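Local coordinates for protein HTLV-2 integrase catalytic core domain (Human T-cell leukemia virus 2, PDB 6QBT) that forms the catalytic core of a retroviral integrase, the enzyme that probably inserts viral DNA into host DNA, and binds magnesium, at residues A[63-76]-A[80-94]. Numbering follows the deposited sequence.
Sequences KPLHINTDNGPAFL and FQEFCTSYHIKHSTH. With MG (magnesium ion), chain B.
In the RNase H-like fold of the integrase core, strand 66-68 pairs with the sheet's last strand within this chain, 90-92, in parallel through a right-handed beta-alpha-beta crossover whose helix 78-86 packs on the strands. I67 N gives a nearly straight bond to K90 O (2.8 Å), and S92 N returns one to I67 O.

On the face bearing H66, N68 and S92, polar side chains form a chain of hydrogen bonds. H66 NE2 donates to S92 OG (2.7 Å), which lies close to the imidazole plane, and S92 OG in turn donates to N68 OD1 (2.9 Å). Serine suits this place because one small hydroxyl both accepts and donates. That amide oxygen also takes H94 N, so two donors grip it. K90, its CG anti to the backbone N (chi1 174°), runs alongside H66 and lays CG over the middle of the ring, a CH-pi contact at 3.8 Å from the centroid.

Beneath the other face, branched, apolar I67 packs CG1 on I89 while its CD1 meets the rim of the F80 ring at CZ (3.5 Å) and touches C84 SG; F75 turns an edge to the face of F80 in a T-shaped pair, planes at 73°. W29 of strand 22-31 in the same sheet and F54 of helix 47-61 also pack against I67. At the far end, K63 has the length to span to the helix end: it extends fully, so that NZ hydrogen-bonds to Y87 O (2.7 Å), just where helix 78-86 ends in a Schellman motif with H88 as C-prime residue; L142 O of the second subunit takes the same ammonium.

The loop after strand 66-68 carries D70, which shares the magnesium ion with D13 and whose OD1 receives G72 N in an Asx turn. Just before it, threonine supplies a two-way hydroxyl: T69 OG1 accepts H91 NE2 in the imidazole plane (2.7 Å) and donates to D70 O.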
loop_
_atom_site.group_PDB
_atom_site.type_symbol
_atom_site.label_atom_id
_atom_site.label_comp_id
_atom_site.label_asym_id
_atom_site.label_seq_id
_atom_site.Cartn_x
_atom_site.Cartn_y
_atom_site.Cartn_z
ATOM N N LYS A 63 0.011 14.789 -1.011
ATOM C CA LYS A 63 0.544 15.903 -0.213
ATOM C C LYS A 63 -0.417 17.100 -0.193
ATOM O O LYS A 63 -0.761 17.602 -1.247
ATOM C CB LYS A 63 1.877 16.321 -0.813
ATOM C CG LYS A 63 2.604 17.444 -0.092
ATOM C CD LYS A 63 3.917 17.762 -0.787
ATOM C CE LYS A 63 4.705 18.764 0.003
ATOM N NZ LYS A 63 5.950 19.135 -0.720
ATOM N N PRO A 64 -0.846 17.570 0.996
ATOM C CA PRO A 64 -1.720 18.753 1.035
ATOM C C PRO A 64 -0.955 20.062 0.875
ATOM O O PRO A 64 0.238 20.130 1.228
ATOM C CB PRO A 64 -2.317 18.692 2.445
ATOM C CG PRO A 64 -1.267 18.044 3.261
ATOM C CD PRO A 64 -0.550 17.085 2.354
ATOM N N LEU A 65 -1.634 21.085 0.363
ATOM C CA LEU A 65 -1.073 22.434 0.318
ATOM C C LEU A 65 -1.091 23.105 1.702
ATOM O O LEU A 65 -0.165 23.807 2.064
ATOM C CB LEU A 65 -1.843 23.313 -0.673
ATOM C CG LEU A 65 -1.833 22.852 -2.136
ATOM C CD1 LEU A 65 -2.793 23.725 -2.941
ATOM C CD2 LEU A 65 -0.424 22.867 -2.756
ATOM N N HIS A 66 -2.154 22.867 2.463
ATOM C CA HIS A 66 -2.454 23.618 3.672
ATOM C C HIS A 66 -3.063 22.644 4.678
ATOM O O HIS A 66 -3.977 21.890 4.340
ATOM C CB HIS A 66 -3.456 24.741 3.319
ATOM C CG HIS A 66 -3.782 25.683 4.440
ATOM N ND1 HIS A 66 -4.531 26.822 4.240
ATOM C CD2 HIS A 66 -3.493 25.662 5.763
ATOM C CE1 HIS A 66 -4.679 27.466 5.384
ATOM N NE2 HIS A 66 -4.055 26.783 6.324
ATOM N N ILE A 67 -2.531 22.652 5.894
ATOM C CA ILE A 67 -3.127 21.937 7.033
ATOM C C ILE A 67 -3.548 22.885 8.174
ATOM O O ILE A 67 -2.871 23.874 8.455
ATOM C CB ILE A 67 -2.194 20.843 7.579
ATOM C CG1 ILE A 67 -0.811 21.419 7.878
ATOM C CG2 ILE A 67 -2.105 19.712 6.575
ATOM C CD1 ILE A 67 -0.017 20.650 8.913
ATOM N N ASN A 68 -4.686 22.578 8.796
ATOM C CA ASN A 68 -5.158 23.301 9.973
ATOM C C ASN A 68 -5.328 22.335 11.118
ATOM O O ASN A 68 -5.989 21.310 10.970
ATOM C CB ASN A 68 -6.476 24.030 9.698
ATOM C CG ASN A 68 -6.811 25.025 10.784
ATOM O OD1 ASN A 68 -6.456 26.214 10.701
ATOM N ND2 ASN A 68 -7.442 24.540 11.849
ATOM N N THR A 69 -4.725 22.673 12.254
ATOM C CA THR A 69 -4.748 21.866 13.467
ATOM C C THR A 69 -5.197 22.706 14.685
ATOM O O THR A 69 -5.425 23.910 14.575
ATOM C CB THR A 69 -3.336 21.291 13.738
ATOM O OG1 THR A 69 -2.411 22.342 14.081
ATOM C CG2 THR A 69 -2.821 20.538 12.505
ATOM N N ASP A 70 -5.325 22.051 15.838
ATOM C CA ASP A 70 -5.457 22.744 17.137
ATOM C C ASP A 70 -4.064 23.170 17.602
ATOM O O ASP A 70 -3.067 22.937 16.898
ATOM C CB ASP A 70 -6.231 21.903 18.210
ATOM C CG ASP A 70 -5.528 20.594 18.631
ATOM O OD1 ASP A 70 -4.319 20.379 18.353
ATOM O OD2 ASP A 70 -6.213 19.748 19.273
ATOM N N ASN A 71 -4.004 23.786 18.779
ATOM C CA ASN A 71 -2.742 24.185 19.408
ATOM C C ASN A 71 -2.073 23.108 20.250
ATOM O O ASN A 71 -1.280 23.438 21.116
ATOM C CB ASN A 71 -2.968 25.418 20.294
ATOM C CG ASN A 71 -3.407 26.617 19.505
ATOM O OD1 ASN A 71 -4.413 27.230 19.830
ATOM N ND2 ASN A 71 -2.662 26.957 18.450
ATOM N N GLY A 72 -2.354 21.835 20.007
ATOM C CA GLY A 72 -1.670 20.774 20.735
ATOM C C GLY A 72 -0.164 20.881 20.532
ATOM O O GLY A 72 0.276 21.314 19.456
ATOM N N PRO A 73 0.639 20.492 21.546
ATOM C CA PRO A 73 2.104 20.747 21.477
ATOM C C PRO A 73 2.906 19.982 20.399
ATOM O O PRO A 73 3.894 20.514 19.887
ATOM C CB PRO A 73 2.592 20.372 22.885
ATOM C CG PRO A 73 1.367 20.400 23.746
ATOM C CD PRO A 73 0.263 19.920 22.854
ATOM N N ALA A 74 2.486 18.766 20.049
ATOM C CA ALA A 74 3.081 18.060 18.902
ATOM C C ALA A 74 2.970 18.895 17.625
ATOM O O ALA A 74 3.965 19.069 16.933
ATOM C CB ALA A 74 2.444 16.702 18.695
ATOM N N PHE A 75 1.781 19.451 17.361
ATOM C CA PHE A 75 1.590 20.360 16.212
ATOM C C PHE A 75 2.383 21.673 16.302
ATOM O O PHE A 75 2.709 22.242 15.268
ATOM C CB PHE A 75 0.121 20.731 15.994
ATOM C CG PHE A 75 -0.776 19.565 15.730
ATOM C CD1 PHE A 75 -0.508 18.681 14.699
ATOM C CD2 PHE A 75 -1.917 19.374 16.504
ATOM C CE1 PHE A 75 -1.354 17.616 14.437
ATOM C CE2 PHE A 75 -2.750 18.308 16.267
ATOM C CZ PHE A 75 -2.472 17.429 15.226
ATOM N N LEU A 76 2.673 22.153 17.510
ATOM C CA LEU A 76 3.453 23.372 17.698
ATOM C C LEU A 76 4.954 23.152 17.929
ATOM O O LEU A 76 5.722 24.120 17.958
ATOM C CB LEU A 76 2.868 24.177 18.862
ATOM C CG LEU A 76 1.391 24.599 18.701
ATOM C CD1 LEU A 76 0.966 25.466 19.881
ATOM C CD2 LEU A 76 1.126 25.328 17.389
ATOM N N PHE A 80 7.723 19.534 14.138
ATOM C CA PHE A 80 6.590 19.614 13.187
ATOM C C PHE A 80 6.610 20.912 12.358
ATOM O O PHE A 80 6.337 20.859 11.161
ATOM C CB PHE A 80 5.235 19.417 13.885
ATOM C CG PHE A 80 4.072 19.204 12.940
ATOM C CD1 PHE A 80 3.802 17.950 12.411
ATOM C CD2 PHE A 80 3.228 20.262 12.596
ATOM C CE1 PHE A 80 2.714 17.745 11.552
ATOM C CE2 PHE A 80 2.157 20.070 11.727
ATOM C CZ PHE A 80 1.893 18.805 11.204
ATOM N N GLN A 81 6.963 22.059 12.950
ATOM C CA GLN A 81 7.071 23.279 12.144
ATOM C C GLN A 81 8.203 23.169 11.119
ATOM O O GLN A 81 8.046 23.583 9.977
ATOM C CB GLN A 81 7.267 24.543 12.994
ATOM C CG GLN A 81 6.183 24.842 14.039
ATOM C CD GLN A 81 4.749 24.889 13.508
ATOM O OE1 GLN A 81 4.477 25.341 12.386
ATOM N NE2 GLN A 81 3.816 24.432 14.337
ATOM N N GLU A 82 9.338 22.608 11.513
ATOM C CA GLU A 82 10.448 22.433 10.562
ATOM C C GLU A 82 10.061 21.521 9.393
ATOM O O GLU A 82 10.420 21.785 8.253
ATOM C CB GLU A 82 11.704 21.905 11.259
ATOM C CG GLU A 82 12.487 23.000 11.964
ATOM C CD GLU A 82 13.605 22.482 12.870
ATOM O OE1 GLU A 82 13.873 21.260 12.881
ATOM O OE2 GLU A 82 14.215 23.301 13.587
ATOM N N PHE A 83 9.319 20.454 9.696
ATOM C CA PHE A 83 8.831 19.530 8.692
ATOM C C PHE A 83 7.954 20.282 7.697
ATOM O O PHE A 83 8.193 20.247 6.496
ATOM C CB PHE A 83 8.087 18.366 9.371
ATOM C CG PHE A 83 7.548 17.349 8.414
ATOM C CD1 PHE A 83 6.302 17.534 7.804
ATOM C CD2 PHE A 83 8.275 16.194 8.119
ATOM C CE1 PHE A 83 5.809 16.588 6.911
ATOM C CE2 PHE A 83 7.776 15.245 7.234
ATOM C CZ PHE A 83 6.549 15.445 6.624
ATOM N N CYS A 84 6.984 21.014 8.204
ATOM C CA CYS A 84 6.066 21.761 7.321
ATOM C C CYS A 84 6.769 22.838 6.498
ATOM O O CYS A 84 6.500 22.985 5.308
ATOM C CB CYS A 84 4.897 22.346 8.127
ATOM S SG CYS A 84 3.790 21.052 8.735
ATOM N N THR A 85 7.695 23.553 7.122
ATOM C CA THR A 85 8.446 24.583 6.440
ATOM C C THR A 85 9.316 24.002 5.321
ATOM O O THR A 85 9.326 24.522 4.195
ATOM C CB THR A 85 9.363 25.363 7.421
ATOM O OG1 THR A 85 8.637 25.735 8.592
ATOM C CG2 THR A 85 9.882 26.621 6.772
ATOM N N SER A 86 10.059 22.950 5.646
ATOM C CA SER A 86 10.976 22.289 4.701
ATOM C C SER A 86 10.275 21.748 3.470
ATOM O O SER A 86 10.826 21.755 2.375
ATOM C CB SER A 86 11.641 21.094 5.381
ATOM O OG SER A 86 12.296 21.494 6.561
ATOM N N TYR A 87 9.069 21.228 3.662
ATOM C CA TYR A 87 8.335 20.622 2.553
ATOM C C TYR A 87 7.173 21.462 2.030
ATOM O O TYR A 87 6.346 20.936 1.279
ATOM C CB TYR A 87 7.924 19.186 2.925
ATOM C CG TYR A 87 9.121 18.382 3.380
ATOM C CD1 TYR A 87 10.199 18.167 2.510
ATOM C CD2 TYR A 87 9.184 17.846 4.674
ATOM C CE1 TYR A 87 11.304 17.429 2.911
ATOM C CE2 TYR A 87 10.283 17.117 5.094
ATOM C CZ TYR A 87 11.350 16.901 4.217
ATOM O OH TYR A 87 12.471 16.188 4.646
ATOM N N HIS A 88 7.144 22.760 2.381
ATOM C CA HIS A 88 6.196 23.762 1.819
ATOM C C HIS A 88 4.730 23.403 2.042
ATOM O O HIS A 88 3.919 23.361 1.119
ATOM C CB HIS A 88 6.506 24.044 0.349
ATOM C CG HIS A 88 7.927 24.439 0.127
ATOM N ND1 HIS A 88 8.859 23.589 -0.441
ATOM C CD2 HIS A 88 8.604 25.557 0.483
ATOM C CE1 HIS A 88 10.039 24.186 -0.469
ATOM N NE2 HIS A 88 9.911 25.383 0.078
ATOM N N ILE A 89 4.411 23.123 3.295
ATOM C CA ILE A 89 3.051 22.866 3.710
ATOM C C ILE A 89 2.664 24.013 4.653
ATOM O O ILE A 89 3.286 24.188 5.714
ATOM C CB ILE A 89 2.935 21.506 4.427
ATOM C CG1 ILE A 89 3.346 20.355 3.490
ATOM C CG2 ILE A 89 1.504 21.278 4.889
ATOM C CD1 ILE A 89 3.615 19.030 4.185
ATOM N N LYS A 90 1.663 24.801 4.251
ATOM C CA LYS A 90 1.148 25.898 5.092
ATOM C C LYS A 90 0.435 25.282 6.296
ATOM O O LYS A 90 -0.331 24.314 6.150
ATOM C CB LYS A 90 0.195 26.783 4.280
ATOM C CG LYS A 90 -0.530 27.865 5.048
ATOM C CD LYS A 90 -1.157 28.866 4.086
ATOM C CE LYS A 90 -1.984 29.923 4.813
ATOM N NZ LYS A 90 -1.182 30.749 5.754
ATOM N N HIS A 91 0.709 25.823 7.477
ATOM C CA HIS A 91 0.148 25.321 8.722
ATOM C C HIS A 91 -0.485 26.458 9.477
ATOM O O HIS A 91 0.196 27.395 9.838
ATOM C CB HIS A 91 1.235 24.683 9.577
ATOM C CG HIS A 91 0.718 24.077 10.838
ATOM N ND1 HIS A 91 1.489 23.946 11.968
ATOM C CD2 HIS A 91 -0.498 23.572 11.151
ATOM C CE1 HIS A 91 0.772 23.373 12.916
ATOM N NE2 HIS A 91 -0.438 23.145 12.452
ATOM N N SER A 92 -1.782 26.374 9.718
ATOM C CA SER A 92 -2.483 27.360 10.514
ATOM C C SER A 92 -3.182 26.622 11.628
ATOM O O SER A 92 -3.287 25.398 11.584
ATOM C CB SER A 92 -3.479 28.114 9.644
ATOM O OG SER A 92 -4.332 27.197 8.964
ATOM N N THR A 93 -3.654 27.366 12.626
ATOM C CA THR A 93 -4.292 26.784 13.832
ATOM C C THR A 93 -5.633 27.473 14.174
ATOM O O THR A 93 -5.821 27.951 15.271
ATOM C CB THR A 93 -3.323 26.775 15.061
ATOM O OG1 THR A 93 -2.814 28.089 15.283
ATOM C CG2 THR A 93 -2.126 25.823 14.854
ATOM N N HIS A 94 -6.560 27.497 13.216
ATOM C CA HIS A 94 -7.913 28.041 13.425
ATOM C C HIS A 94 -8.842 27.031 14.091
ATOM O O HIS A 94 -9.821 27.430 14.731
ATOM C CB HIS A 94 -8.531 28.499 12.100
ATOM C CG HIS A 94 -7.702 29.505 11.352
ATOM N ND1 HIS A 94 -7.180 29.258 10.095
ATOM C CD2 HIS A 94 -7.304 30.759 11.681
ATOM C CE1 HIS A 94 -6.502 30.317 9.682
ATOM N NE2 HIS A 94 -6.560 31.240 10.627
HETATM MG MG MG B . -6.070 17.925 20.162
HETATM O O HOH W 1 2.333 21.336 0.241
#